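Local coordinates for protein F420-dependent methylenetetrahydromethanopterin dehydrogenase (Methanopyrus kandleri, PDB 1QV9) that catalyses the reversible, coenzyme F420-dependent reduction of methenyl-tetrahydromethanopterin to methylene-tetrahydromethanopterin in methanogenesis from carbon dioxide, at residues I165-E170 / E175-K180; V156-F161 / T264-D269; D107-E110 / G115-L118; F8-N13 / M19-L24; C48-V53 / R84-D89. All blocks are in the same frame, centred on the assembly; numbering follows the deposited sequence.

Interaction 1. Residues I165-E170 / E175-K180; sequences IEKAKE and ENDLPK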
# COMPACT_ATOMS: atom_id res chain seq x y z
N ILE A 165 -15.25 32.75 -20.33
CA ILE A 165 -16.04 32.31 -21.47
C ILE A 165 -17.43 32.94 -21.40
O ILE A 165 -17.96 33.34 -22.44
CB ILE A 165 -16.16 30.77 -21.53
CG1 ILE A 165 -14.82 30.21 -22.04
CG2 ILE A 165 -17.32 30.34 -22.45
CD1 ILE A 165 -14.65 28.76 -21.79
N GLU A 166 -18.00 33.07 -20.20
CA GLU A 166 -19.32 33.70 -20.14
C GLU A 166 -19.24 35.16 -20.60
O GLU A 166 -20.14 35.63 -21.32
CB GLU A 166 -19.92 33.56 -18.75
CG GLU A 166 -20.43 32.14 -18.51
CD GLU A 166 -21.37 31.64 -19.62
OE1 GLU A 166 -22.46 32.24 -19.80
OE2 GLU A 166 -21.02 30.66 -20.33
N LYS A 167 -18.18 35.86 -20.22
CA LYS A 167 -17.99 37.25 -20.65
C LYS A 167 -17.66 37.37 -22.15
O LYS A 167 -18.03 38.34 -22.82
CB LYS A 167 -16.86 37.87 -19.84
CG LYS A 167 -17.19 37.88 -18.38
CD LYS A 167 -16.11 38.51 -17.56
CE LYS A 167 -16.54 38.53 -16.09
NZ LYS A 167 -15.46 38.99 -15.16
N ALA A 168 -16.92 36.40 -22.66
CA ALA A 168 -16.55 36.37 -24.08
C ALA A 168 -17.82 36.32 -24.93
O ALA A 168 -17.89 36.93 -26.01
CB ALA A 168 -15.68 35.14 -24.36
N LYS A 169 -18.84 35.61 -24.44
CA LYS A 169 -20.09 35.47 -25.17
C LYS A 169 -20.80 36.78 -25.38
O LYS A 169 -21.54 36.94 -26.35
CB LYS A 169 -21.02 34.50 -24.46
CG LYS A 169 -20.56 33.06 -24.58
CD LYS A 169 -21.49 32.20 -23.79
CE LYS A 169 -20.97 30.80 -23.66
NZ LYS A 169 -21.96 30.02 -22.88
N GLU A 170 -20.57 37.71 -24.46
CA GLU A 170 -21.16 39.04 -24.53
C GLU A 170 -20.17 40.06 -25.11
O GLU A 170 -20.47 41.25 -25.14
CB GLU A 170 -21.58 39.49 -23.13
CG GLU A 170 -22.38 38.46 -22.35
CD GLU A 170 -23.58 37.94 -23.12
OE1 GLU A 170 -24.31 38.77 -23.71
OE2 GLU A 170 -23.80 36.71 -23.15
N GLU A 175 -9.83 44.37 -19.41
CA GLU A 175 -8.60 43.99 -18.74
C GLU A 175 -8.88 43.63 -17.28
O GLU A 175 -8.25 42.74 -16.73
CB GLU A 175 -7.55 45.09 -18.82
CG GLU A 175 -7.09 45.32 -20.26
CD GLU A 175 -6.05 46.41 -20.46
OE1 GLU A 175 -5.82 46.73 -21.63
OE2 GLU A 175 -5.46 46.94 -19.48
N ASN A 176 -9.82 44.33 -16.65
CA ASN A 176 -10.16 44.02 -15.27
C ASN A 176 -10.89 42.69 -15.08
O ASN A 176 -11.02 42.20 -13.95
CB ASN A 176 -10.98 45.16 -14.67
CG ASN A 176 -10.13 46.35 -14.35
OD1 ASN A 176 -8.92 46.23 -14.13
ND2 ASN A 176 -10.75 47.52 -14.29
N ASP A 177 -11.36 42.10 -16.17
CA ASP A 177 -12.01 40.80 -16.11
C ASP A 177 -10.98 39.69 -16.20
O ASP A 177 -11.31 38.54 -15.89
CB ASP A 177 -12.97 40.61 -17.28
CG ASP A 177 -14.21 41.48 -17.17
OD1 ASP A 177 -14.64 42.01 -18.21
OD2 ASP A 177 -14.75 41.60 -16.04
N LEU A 178 -9.76 40.02 -16.61
CA LEU A 178 -8.75 38.97 -16.78
C LEU A 178 -8.25 38.51 -15.43
O LEU A 178 -8.03 39.31 -14.51
CB LEU A 178 -7.62 39.46 -17.65
CG LEU A 178 -8.07 39.84 -19.07
CD1 LEU A 178 -6.89 40.47 -19.76
CD2 LEU A 178 -8.60 38.63 -19.84
N PRO A 179 -8.06 37.20 -15.27
CA PRO A 179 -7.59 36.72 -13.96
C PRO A 179 -6.21 37.18 -13.56
O PRO A 179 -5.39 37.49 -14.40
CB PRO A 179 -7.66 35.18 -14.11
CG PRO A 179 -7.43 34.98 -15.57
CD PRO A 179 -8.27 36.08 -16.21
N LYS A 180 -6.00 37.26 -12.24
CA LYS A 180 -4.72 37.58 -11.63
C LYS A 180 -4.70 36.59 -10.46
O LYS A 180 -5.01 36.92 -9.32
CB LYS A 180 -4.67 39.03 -11.15
CG LYS A 180 -4.66 40.00 -12.30
CD LYS A 180 -4.37 41.42 -11.83
CE LYS A 180 -5.52 41.98 -11.02
NZ LYS A 180 -5.28 43.44 -10.69
O HOH W 1 -13.33 36.83 -15.82
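Near the end of helix 153-169 in the alpha/beta domain, Lys167 reaches across the surface to Asp177, the last residue of the short 3-10 segment that follows. Its NZ forms a salt bridge with Asp177 OD2 at 2.8 Å, arriving from above the carboxylate plane, 56° out of it. The lysine chain is extended beyond CG (chi2 to chi4 within 7° of trans), and its methylenes pass obliquely over the acid: Lys167 CD lies 3.5 Å from Asp177 CG. A water adds a second bridge, accepting from Lys167 NZ at 3.1 Å and donating to Asp177 O at 2.6 Å. Lys167 NZ also pairs with Glu163 OE2, while Asp177 OD1 is hydrogen-bonded to Ser174 N, so both carboxylate oxygens of Asp177 have partners. A bound magnesium ion lies about 4 Å from the Asp177 side chain. A methionine here would probably leave Asp177 OD2 and Glu163 OE2 without their shared cation and the bridging water without one donor. The salt bridge ties the helix to the loop leading into strand 180-183. On the sheet side, Ile165 and Ala168 pack on Ala4 of strand 4-10, and Leu178 and Pro179 on Val95 of strand 94-99.

Interaction 2. Residues V156-F161 / T264-D269; sequences VVQEAF and TPHAPD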
# COMPACT_ATOMS: atom_id res chain seq x y z
N VAL A 156 -9.95 25.03 -10.06
CA VAL A 156 -9.79 26.47 -9.95
C VAL A 156 -9.57 27.06 -11.36
O VAL A 156 -10.09 28.13 -11.72
CB VAL A 156 -8.55 26.83 -9.09
CG1 VAL A 156 -8.37 28.33 -9.01
CG2 VAL A 156 -8.71 26.25 -7.67
N VAL A 157 -8.73 26.38 -12.15
CA VAL A 157 -8.46 26.83 -13.52
C VAL A 157 -9.71 26.76 -14.37
O VAL A 157 -9.98 27.69 -15.13
CB VAL A 157 -7.29 25.97 -14.13
CG1 VAL A 157 -6.97 26.38 -15.56
CG2 VAL A 157 -6.05 26.12 -13.28
N GLN A 158 -10.46 25.67 -14.25
CA GLN A 158 -11.70 25.47 -14.99
C GLN A 158 -12.63 26.64 -14.66
O GLN A 158 -13.19 27.25 -15.58
CB GLN A 158 -12.38 24.15 -14.58
CG GLN A 158 -13.74 23.90 -15.25
CD GLN A 158 -14.64 22.87 -14.55
OE1 GLN A 158 -14.21 22.10 -13.68
NE2 GLN A 158 -15.93 22.85 -14.95
N GLU A 159 -12.77 26.95 -13.37
CA GLU A 159 -13.70 28.04 -13.00
C GLU A 159 -13.29 29.37 -13.57
O GLU A 159 -14.13 30.14 -14.07
CB GLU A 159 -13.81 28.16 -11.49
CG GLU A 159 -14.57 27.06 -10.81
CD GLU A 159 -14.65 27.30 -9.30
OE1 GLU A 159 -14.04 28.28 -8.81
OE2 GLU A 159 -15.31 26.50 -8.62
N ALA A 160 -12.00 29.68 -13.49
CA ALA A 160 -11.54 30.96 -14.01
C ALA A 160 -11.83 31.11 -15.50
O ALA A 160 -12.24 32.18 -15.97
CB ALA A 160 -10.04 31.13 -13.76
N PHE A 161 -11.59 30.05 -16.27
CA PHE A 161 -11.86 30.13 -17.70
C PHE A 161 -13.32 30.07 -18.02
O PHE A 161 -13.74 30.72 -18.98
CB PHE A 161 -11.07 29.03 -18.46
CG PHE A 161 -9.66 29.41 -18.74
CD1 PHE A 161 -8.62 28.74 -18.14
CD2 PHE A 161 -9.37 30.51 -19.54
CE1 PHE A 161 -7.28 29.15 -18.31
CE2 PHE A 161 -8.06 30.94 -19.72
CZ PHE A 161 -7.01 30.25 -19.10
N THR A 264 -18.11 18.53 -11.29
CA THR A 264 -18.66 19.75 -11.88
C THR A 264 -18.54 19.71 -13.39
O THR A 264 -17.74 20.42 -14.00
CB THR A 264 -17.95 21.04 -11.32
OG1 THR A 264 -16.52 20.99 -11.55
CG2 THR A 264 -18.23 21.19 -9.84
N PRO A 265 -19.36 18.85 -14.04
CA PRO A 265 -19.35 18.70 -15.49
C PRO A 265 -20.09 19.81 -16.20
O PRO A 265 -20.93 20.50 -15.60
CB PRO A 265 -20.06 17.37 -15.71
CG PRO A 265 -21.13 17.42 -14.60
CD PRO A 265 -20.36 17.96 -13.41
N HIS A 266 -19.75 20.01 -17.46
CA HIS A 266 -20.42 21.00 -18.30
C HIS A 266 -21.66 20.39 -18.97
O HIS A 266 -21.63 19.25 -19.40
CB HIS A 266 -19.48 21.49 -19.41
CG HIS A 266 -18.34 22.29 -18.91
ND1 HIS A 266 -17.08 21.75 -18.73
CD2 HIS A 266 -18.25 23.59 -18.53
CE1 HIS A 266 -16.26 22.68 -18.27
NE2 HIS A 266 -16.94 23.80 -18.14
N ALA A 267 -22.73 21.18 -19.05
CA ALA A 267 -23.94 20.77 -19.78
C ALA A 267 -23.61 21.15 -21.24
O ALA A 267 -22.64 21.85 -21.51
CB ALA A 267 -25.16 21.57 -19.30
N PRO A 268 -24.43 20.69 -22.21
CA PRO A 268 -24.19 21.01 -23.62
C PRO A 268 -24.19 22.50 -23.93
O PRO A 268 -23.51 22.95 -24.86
CB PRO A 268 -25.31 20.27 -24.34
CG PRO A 268 -25.49 19.07 -23.47
CD PRO A 268 -25.47 19.66 -22.08
N ASP A 269 -24.97 23.26 -23.16
CA ASP A 269 -25.05 24.70 -23.35
C ASP A 269 -23.95 25.44 -22.59
O ASP A 269 -23.90 26.66 -22.57
CB ASP A 269 -26.47 25.19 -22.96
CG ASP A 269 -26.68 25.30 -21.45
OD1 ASP A 269 -25.88 24.77 -20.65
OD2 ASP A 269 -27.69 25.93 -21.05
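Gln158, on helix 153-169 of the alpha/beta domain, holds the irregular segment 264-269, part of the C-terminal loop that packs on this helix, through its carboxamide. With CG anti to the backbone N (chi1 177°) and the chain extended beyond it, the amide projects from the helix and presents NE2 to the loop. Gln158 NE2 donates to Thr264 O over 3.2 Å, with an N-H...O angle of 166°; the acceptor lies close to the amide plane, and the donor nearly along the C=O axis, so the bond is well aligned. At the other end of the amide, Gln158 OE1 is 3.3 Å from Thr264 OG1. That hydroxyl, set between its own backbone N and carbonyl carbon, is hydrogen-bonded to Arg155 NH2. The His266 ring comes from the opposite direction, its plane turned 57° from that of the amide. Both ring nitrogens are engaged, ND1 by Glu26 OE2 and NE2 by Asp162 OD1, which should fix the ring's rotation; Asp162 OD1 also takes a weak bond from Gln158 NE2, linking amide and ring. Replacing Gln158 with leucine would remove the amide and would probably leave the Thr264 carbonyl without its donor and the loop less firmly tied to the helix. The second subunit closes over this region: Pro134 of that subunit packs on Gln158 and His266, and Asp133 OD2 of the same subunit is hydrogen-bonded to Thr264 N. In the closest approach of amide to imidazole, Gln158 NE2 stands 3.3 Å from His266 CE1.

Interaction 3. Residues D107-E110 / G115-L118; sequences DEME and GYIL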
# COMPACT_ATOMS: atom_id res chain seq x y z
N ASP A 107 4.23 42.25 -12.03
CA ASP A 107 3.99 43.67 -12.27
C ASP A 107 4.05 43.99 -13.76
O ASP A 107 3.23 44.75 -14.27
CB ASP A 107 4.99 44.54 -11.48
CG ASP A 107 4.72 44.54 -9.99
OD1 ASP A 107 3.55 44.34 -9.58
OD2 ASP A 107 5.67 44.75 -9.22
N GLU A 108 5.02 43.40 -14.47
CA GLU A 108 5.14 43.60 -15.91
C GLU A 108 3.87 43.16 -16.60
O GLU A 108 3.36 43.85 -17.48
CB GLU A 108 6.29 42.79 -16.51
CG GLU A 108 7.67 43.39 -16.38
CD GLU A 108 8.72 42.63 -17.19
OE1 GLU A 108 8.40 42.06 -18.27
OE2 GLU A 108 9.89 42.61 -16.74
N MSE A 109 3.34 42.00 -16.23
CA MSE A 109 2.13 41.55 -16.90
C MSE A 109 0.95 42.45 -16.66
O MSE A 109 0.17 42.69 -17.57
CB MSE A 109 1.77 40.11 -16.49
CG MSE A 109 2.73 39.09 -17.06
SE MSE A 109 2.25 37.23 -16.71
CE MSE A 109 2.68 37.17 -14.79
N GLU A 110 0.81 42.95 -15.44
CA GLU A 110 -0.33 43.83 -15.16
C GLU A 110 -0.20 45.10 -16.00
O GLU A 110 -1.17 45.58 -16.55
CB GLU A 110 -0.42 44.14 -13.66
CG GLU A 110 -0.63 42.85 -12.85
CD GLU A 110 -0.76 43.07 -11.35
OE1 GLU A 110 -0.64 44.23 -10.90
OE2 GLU A 110 -0.97 42.07 -10.62
N GLY A 115 -3.79 38.99 -18.27
CA GLY A 115 -4.22 38.22 -17.12
C GLY A 115 -3.18 37.12 -16.89
O GLY A 115 -2.27 36.88 -17.73
N TYR A 116 -3.25 36.47 -15.73
CA TYR A 116 -2.32 35.37 -15.45
C TYR A 116 -2.85 34.39 -14.44
O TYR A 116 -3.66 34.73 -13.59
CB TYR A 116 -0.94 35.86 -14.95
CG TYR A 116 -0.94 36.80 -13.75
CD1 TYR A 116 -0.90 38.17 -13.95
CD2 TYR A 116 -1.05 36.32 -12.44
CE1 TYR A 116 -0.97 39.06 -12.88
CE2 TYR A 116 -1.12 37.21 -11.36
CZ TYR A 116 -1.08 38.57 -11.60
OH TYR A 116 -1.15 39.46 -10.54
N ILE A 117 -2.41 33.13 -14.56
CA ILE A 117 -2.74 32.13 -13.56
C ILE A 117 -1.39 31.47 -13.36
O ILE A 117 -0.86 30.82 -14.27
CB ILE A 117 -3.76 31.07 -14.02
CG1 ILE A 117 -5.07 31.79 -14.38
CG2 ILE A 117 -4.00 30.06 -12.87
CD1 ILE A 117 -6.19 30.86 -14.93
N LEU A 118 -0.80 31.70 -12.19
CA LEU A 118 0.51 31.13 -11.88
C LEU A 118 0.30 29.97 -10.91
O LEU A 118 -0.22 30.16 -9.82
CB LEU A 118 1.42 32.19 -11.27
CG LEU A 118 1.66 33.37 -12.23
CD1 LEU A 118 2.59 34.37 -11.57
CD2 LEU A 118 2.31 32.85 -13.54
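The Tyr116 ring and the Glu110 carboxylate lie almost in one plane, 7° apart, and meet at the ring's hydroxyl-bearing edge. Glu110 CG sits in the plane of the ring, 3.8 Å from Tyr116 CE1, and Glu110 OE2 is also near that plane. Met109, present as selenomethionine, approaches obliquely: in the conformer described, one of two deposited, its chain bends at chi3 (-73°) and brings CE to 3.8 Å from Tyr116 CG. Its SE is 5.2 Å from the ring centroid, 56° off the normal, a Met-aromatic contact. The same Met109 CE touches Leu118 CD1 at 4.3 Å. These contacts seat helix 106-111 on strand 115-119 within the beta-alpha-beta unit that begins with strand 94-99, where Met109 also meets Ile96. On the adjacent strand 180-183, the Lys180 side chain touches both Glu110 and Tyr116. The polar link is a short bond, Tyr116 OH donating to Glu110 OE2 at 2.6 Å through the anti lone pair of that oxygen. Lys106 NZ forms a salt bridge to the same OE2. One carboxylate oxygen therefore takes a phenol and an ammonium group together, and the two donors would tend to keep Glu110 ionised.

Interaction 4. Residues F8-N13 / M19-L24; sequences FIKCGN and MMDMLL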
# COMPACT_ATOMS: atom_id res chain seq x y z
N PHE A 8 -5.33 28.73 -27.90
CA PHE A 8 -4.39 28.38 -26.83
C PHE A 8 -3.03 28.18 -27.47
O PHE A 8 -2.93 27.52 -28.50
CB PHE A 8 -4.81 27.07 -26.14
CG PHE A 8 -6.05 27.21 -25.30
CD1 PHE A 8 -7.32 27.13 -25.88
CD2 PHE A 8 -5.94 27.43 -23.92
CE1 PHE A 8 -8.48 27.25 -25.09
CE2 PHE A 8 -7.11 27.56 -23.11
CZ PHE A 8 -8.38 27.46 -23.71
N ILE A 9 -1.98 28.76 -26.89
CA ILE A 9 -0.63 28.61 -27.44
C ILE A 9 0.18 27.84 -26.41
O ILE A 9 0.21 28.23 -25.24
CB ILE A 9 0.03 29.98 -27.69
CG1 ILE A 9 -0.89 30.86 -28.53
CG2 ILE A 9 1.40 29.81 -28.34
CD1 ILE A 9 -0.41 32.35 -28.58
N LYS A 10 0.86 26.76 -26.84
CA LYS A 10 1.61 25.92 -25.91
C LYS A 10 3.06 25.81 -26.35
O LYS A 10 3.36 25.25 -27.42
CB LYS A 10 1.00 24.49 -25.84
CG LYS A 10 -0.47 24.46 -25.42
CD LYS A 10 -1.01 23.04 -25.22
CE LYS A 10 -2.50 23.11 -24.86
NZ LYS A 10 -3.01 21.81 -24.34
N CYS A 11 3.97 26.36 -25.53
CA CYS A 11 5.41 26.30 -25.78
C CYS A 11 6.08 25.83 -24.51
O CYS A 11 5.93 26.48 -23.45
CB CYS A 11 5.94 27.67 -26.20
SG CYS A 11 5.23 28.32 -27.73
N GLY A 12 6.84 24.74 -24.57
CA GLY A 12 7.43 24.20 -23.36
C GLY A 12 6.33 23.37 -22.72
O GLY A 12 5.24 23.29 -23.27
N ASN A 13 6.59 22.74 -21.58
CA ASN A 13 5.48 21.98 -20.99
C ASN A 13 5.34 22.19 -19.50
O ASN A 13 6.32 22.18 -18.75
CB ASN A 13 5.64 20.49 -21.27
CG ASN A 13 4.39 19.69 -20.86
OD1 ASN A 13 3.26 19.98 -21.31
ND2 ASN A 13 4.59 18.70 -20.00
N MSE A 19 -3.23 20.35 -19.94
CA MSE A 19 -4.67 20.19 -19.76
C MSE A 19 -5.62 21.37 -19.90
O MSE A 19 -6.82 21.16 -20.08
CB MSE A 19 -4.95 19.58 -18.37
CG MSE A 19 -4.73 18.07 -18.23
SE MSE A 19 -6.28 17.15 -18.81
CE MSE A 19 -5.55 15.53 -19.53
N MSE A 20 -5.11 22.59 -19.81
CA MSE A 20 -5.96 23.80 -19.80
C MSE A 20 -7.15 23.85 -20.71
O MSE A 20 -8.26 24.10 -20.23
CB MSE A 20 -5.13 25.08 -19.94
CG MSE A 20 -4.30 25.18 -21.19
SE MSE A 20 -3.19 26.78 -21.10
CE MSE A 20 -2.40 26.62 -22.81
N ASP A 21 -6.96 23.54 -22.00
CA ASP A 21 -8.11 23.63 -22.90
C ASP A 21 -9.10 22.48 -22.70
O ASP A 21 -10.32 22.68 -22.77
CB ASP A 21 -7.65 23.67 -24.37
CG ASP A 21 -6.68 22.53 -24.73
OD1 ASP A 21 -5.61 22.44 -24.09
OD2 ASP A 21 -7.00 21.72 -25.65
N MSE A 22 -8.59 21.28 -22.43
CA MSE A 22 -9.50 20.16 -22.28
C MSE A 22 -10.36 20.21 -21.03
O MSE A 22 -11.44 19.60 -20.99
CB MSE A 22 -8.72 18.85 -22.37
CG MSE A 22 -8.12 18.75 -23.75
SE MSE A 22 -7.21 17.11 -24.09
CE MSE A 22 -5.60 17.45 -23.15
N LEU A 23 -9.91 20.92 -20.01
CA LEU A 23 -10.70 21.07 -18.79
C LEU A 23 -11.98 21.85 -19.07
O LEU A 23 -12.91 21.84 -18.25
CB LEU A 23 -9.91 21.83 -17.72
CG LEU A 23 -8.67 21.11 -17.18
CD1 LEU A 23 -7.85 22.15 -16.36
CD2 LEU A 23 -9.06 19.91 -16.34
N LEU A 24 -12.04 22.52 -20.22
CA LEU A 24 -13.22 23.33 -20.56
C LEU A 24 -14.29 22.59 -21.40
O LEU A 24 -15.41 23.08 -21.58
CB LEU A 24 -12.76 24.61 -21.27
CG LEU A 24 -11.63 25.34 -20.53
CD1 LEU A 24 -11.21 26.60 -21.28
CD2 LEU A 24 -12.12 25.67 -19.10
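Lys10 and Asp21 form a salt bridge that joins strand 4-10, in the parallel beta-sheet of the alpha/beta domain, to the loop that follows helix 15-19. The distance from Lys10 NZ to Asp21 OD1 is 2.7 Å, and the lysine meets the syn side of that oxygen, 21° out of the carboxylate plane. The ammonium has a further acceptor in Ser17 O and a weak one in Met18 O, so carbonyls of helix 15-19 also help to satisfy it. On the carboxylate, OD2 is hydrogen-bonded to Ser41 OG of the second subunit. The buried acid thus has a partner on each oxygen, and one of them links the contact to the subunit interface. Asp21 CG lies between its own backbone N and carbonyl carbon (chi1 52°), which aims the carboxylate at Lys10, while the backbone of Asp21 sets CB over the Phe8 face. Around the Phe8 ring edge are Met20 CE, a selenomethionine methyl 3.8 Å from Phe8 CD2, and Leu24 CD1, 3.8 Å from Phe8 CZ. Met20 CE also touches Lys10 CG at 3.9 Å, while Phe35 meets Phe8 edge-to-face. The aspartate's methylene completes the fit as a CH-pi contact: Asp21 CB sits 3.7 Å from the Phe8 ring centroid, 10° off the normal.

Interaction 5. Residues C48-V53 / R84-D89; sequences CVEAAV and REMLAD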
# COMPACT_ATOMS: atom_id res chain seq x y z
N CYS A 48 11.35 30.11 -31.44
CA CYS A 48 10.21 29.20 -31.50
C CYS A 48 8.96 29.87 -30.96
O CYS A 48 7.88 29.73 -31.56
CB CYS A 48 10.52 27.92 -30.71
SG CYS A 48 11.72 26.85 -31.63
N VAL A 49 9.08 30.59 -29.84
CA VAL A 49 7.87 31.23 -29.29
C VAL A 49 7.31 32.27 -30.24
O VAL A 49 6.09 32.37 -30.42
CB VAL A 49 8.14 31.82 -27.88
CG1 VAL A 49 6.86 32.59 -27.39
CG2 VAL A 49 8.43 30.67 -26.89
N GLU A 50 8.19 33.05 -30.87
CA GLU A 50 7.72 34.05 -31.83
C GLU A 50 6.95 33.34 -32.95
O GLU A 50 5.91 33.80 -33.39
CB GLU A 50 8.89 34.88 -32.38
CG GLU A 50 8.46 35.89 -33.43
CD GLU A 50 9.53 36.90 -33.81
OE1 GLU A 50 9.21 37.83 -34.57
OE2 GLU A 50 10.68 36.78 -33.34
N ALA A 51 7.48 32.21 -33.42
CA ALA A 51 6.80 31.45 -34.46
C ALA A 51 5.43 30.95 -34.00
O ALA A 51 4.50 30.98 -34.77
CB ALA A 51 7.68 30.24 -34.90
N ALA A 52 5.34 30.49 -32.76
CA ALA A 52 4.08 30.01 -32.21
C ALA A 52 3.06 31.15 -32.13
O ALA A 52 1.90 31.01 -32.52
CB ALA A 52 4.29 29.42 -30.82
N VAL A 53 3.49 32.29 -31.60
CA VAL A 53 2.57 33.41 -31.47
C VAL A 53 2.15 33.95 -32.86
O VAL A 53 1.00 34.32 -33.06
CB VAL A 53 3.19 34.52 -30.58
CG1 VAL A 53 2.23 35.70 -30.46
CG2 VAL A 53 3.46 33.95 -29.19
N ARG A 84 4.75 37.45 -24.31
CA ARG A 84 4.05 38.49 -23.54
C ARG A 84 4.06 39.80 -24.29
O ARG A 84 3.04 40.43 -24.42
CB ARG A 84 4.65 38.63 -22.15
CG ARG A 84 4.30 37.46 -21.24
CD ARG A 84 4.69 37.72 -19.80
NE ARG A 84 6.14 37.74 -19.60
CZ ARG A 84 6.82 38.83 -19.24
NH1 ARG A 84 8.14 38.75 -19.09
NH2 ARG A 84 6.18 39.98 -19.05
N GLU A 85 5.21 40.19 -24.84
CA GLU A 85 5.28 41.43 -25.61
C GLU A 85 4.32 41.42 -26.80
O GLU A 85 3.56 42.38 -27.02
CB GLU A 85 6.67 41.64 -26.15
CG GLU A 85 7.74 41.90 -25.16
CD GLU A 85 9.06 42.21 -25.86
OE1 GLU A 85 9.06 43.09 -26.76
OE2 GLU A 85 10.09 41.59 -25.52
N MSE A 86 4.36 40.34 -27.57
CA MSE A 86 3.51 40.22 -28.74
C MSE A 86 2.03 40.22 -28.41
O MSE A 86 1.25 40.88 -29.09
CB MSE A 86 3.90 38.96 -29.52
CG MSE A 86 5.39 38.93 -29.87
SE MSE A 86 5.95 37.25 -30.67
CE MSE A 86 4.91 37.32 -32.34
N LEU A 87 1.62 39.49 -27.38
CA LEU A 87 0.22 39.44 -27.00
C LEU A 87 -0.24 40.76 -26.40
O LEU A 87 -1.37 41.18 -26.64
CB LEU A 87 -0.03 38.28 -26.02
CG LEU A 87 0.16 36.92 -26.71
CD1 LEU A 87 0.10 35.81 -25.67
CD2 LEU A 87 -0.91 36.72 -27.80
N ALA A 88 0.65 41.40 -25.66
CA ALA A 88 0.33 42.69 -25.04
C ALA A 88 0.12 43.74 -26.14
O ALA A 88 -0.69 44.66 -25.97
CB ALA A 88 1.46 43.12 -24.13
N ASP A 89 0.83 43.58 -27.26
CA ASP A 89 0.75 44.50 -28.42
C ASP A 89 -0.44 44.24 -29.32
O ASP A 89 -0.69 45.02 -30.25
CB ASP A 89 1.99 44.32 -29.29
CG ASP A 89 2.86 45.52 -29.33
OD1 ASP A 89 3.67 45.70 -28.39
OD2 ASP A 89 2.72 46.30 -30.31
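Met86, deposited as selenomethionine, lies across the side of helix 46-63, its SE and CE covering Glu50 and Val53. Two conformers were deposited, and the distances here belong to one of them. The contact joins helices 46-63 and 78-88, neighbouring helical connections of the parallel beta-sheet: the first leads from strand 33-39 to strand 67-71, the second from strand 67-71 to strand 94-99. Their short segments run nearly parallel, with axes 10.4 Å apart at closest approach and crossing at -24°. At that spacing the gap is bridged by side chains, and no hydrogen bond crosses it.

Met86 bends at chi3 (65°), which brings its methyl against Val53, so that CE meets Val53 CG1 at 3.7 Å while SE stays 3.9 Å from Val53 CB. Val53 has CG1 anti to its backbone N (chi1 180°), directed at the other helix, and this branch also lies 3.8 Å from Met86 CB. The same Val53 CG1 touches Leu87 CD2 at 4.2 Å on the side nearer the sheet, where Leu87 packs on Ile68, Tyr70 and Ala94. Toward the outer side, Glu50 crosses Met86 at about a right angle and contributes its aliphatic part, Glu50 CG standing 4.0 Å from Met86 SE. Val49 and Val53 continue the helix pairing by touching Ala83, and Glu50 touches Lys82. At its far end the selenomethionine meets backbone as well: Met86 CE comes to 3.8 Å from Glu50 O.

How the interactions relate
Along the chain, interactions 4, 5 and 3 close one after another, and interaction 1 is nested inside the loop closed by interaction 2. All but the C-terminal loop of interaction 2 cluster about one parallel sheet. Helix 153-169 serves both interactions 1 and 2, whose centres are 14 Å apart. Interactions 5 and 3 meet through an Arg84-Glu108 salt bridge, and Ala52 of interaction 5 packs on Ile9 and Cys11 of interaction 4. Interactions 1 and 3 join where Pro179 O approaches Tyr116 N, a probable hydrogen bond. Interactions 2 and 4, with centres 15 Å apart, both touch the second subunit, so the C-terminal loop and the region beside strand 4-10 both take part in subunit contacts of the hexamer.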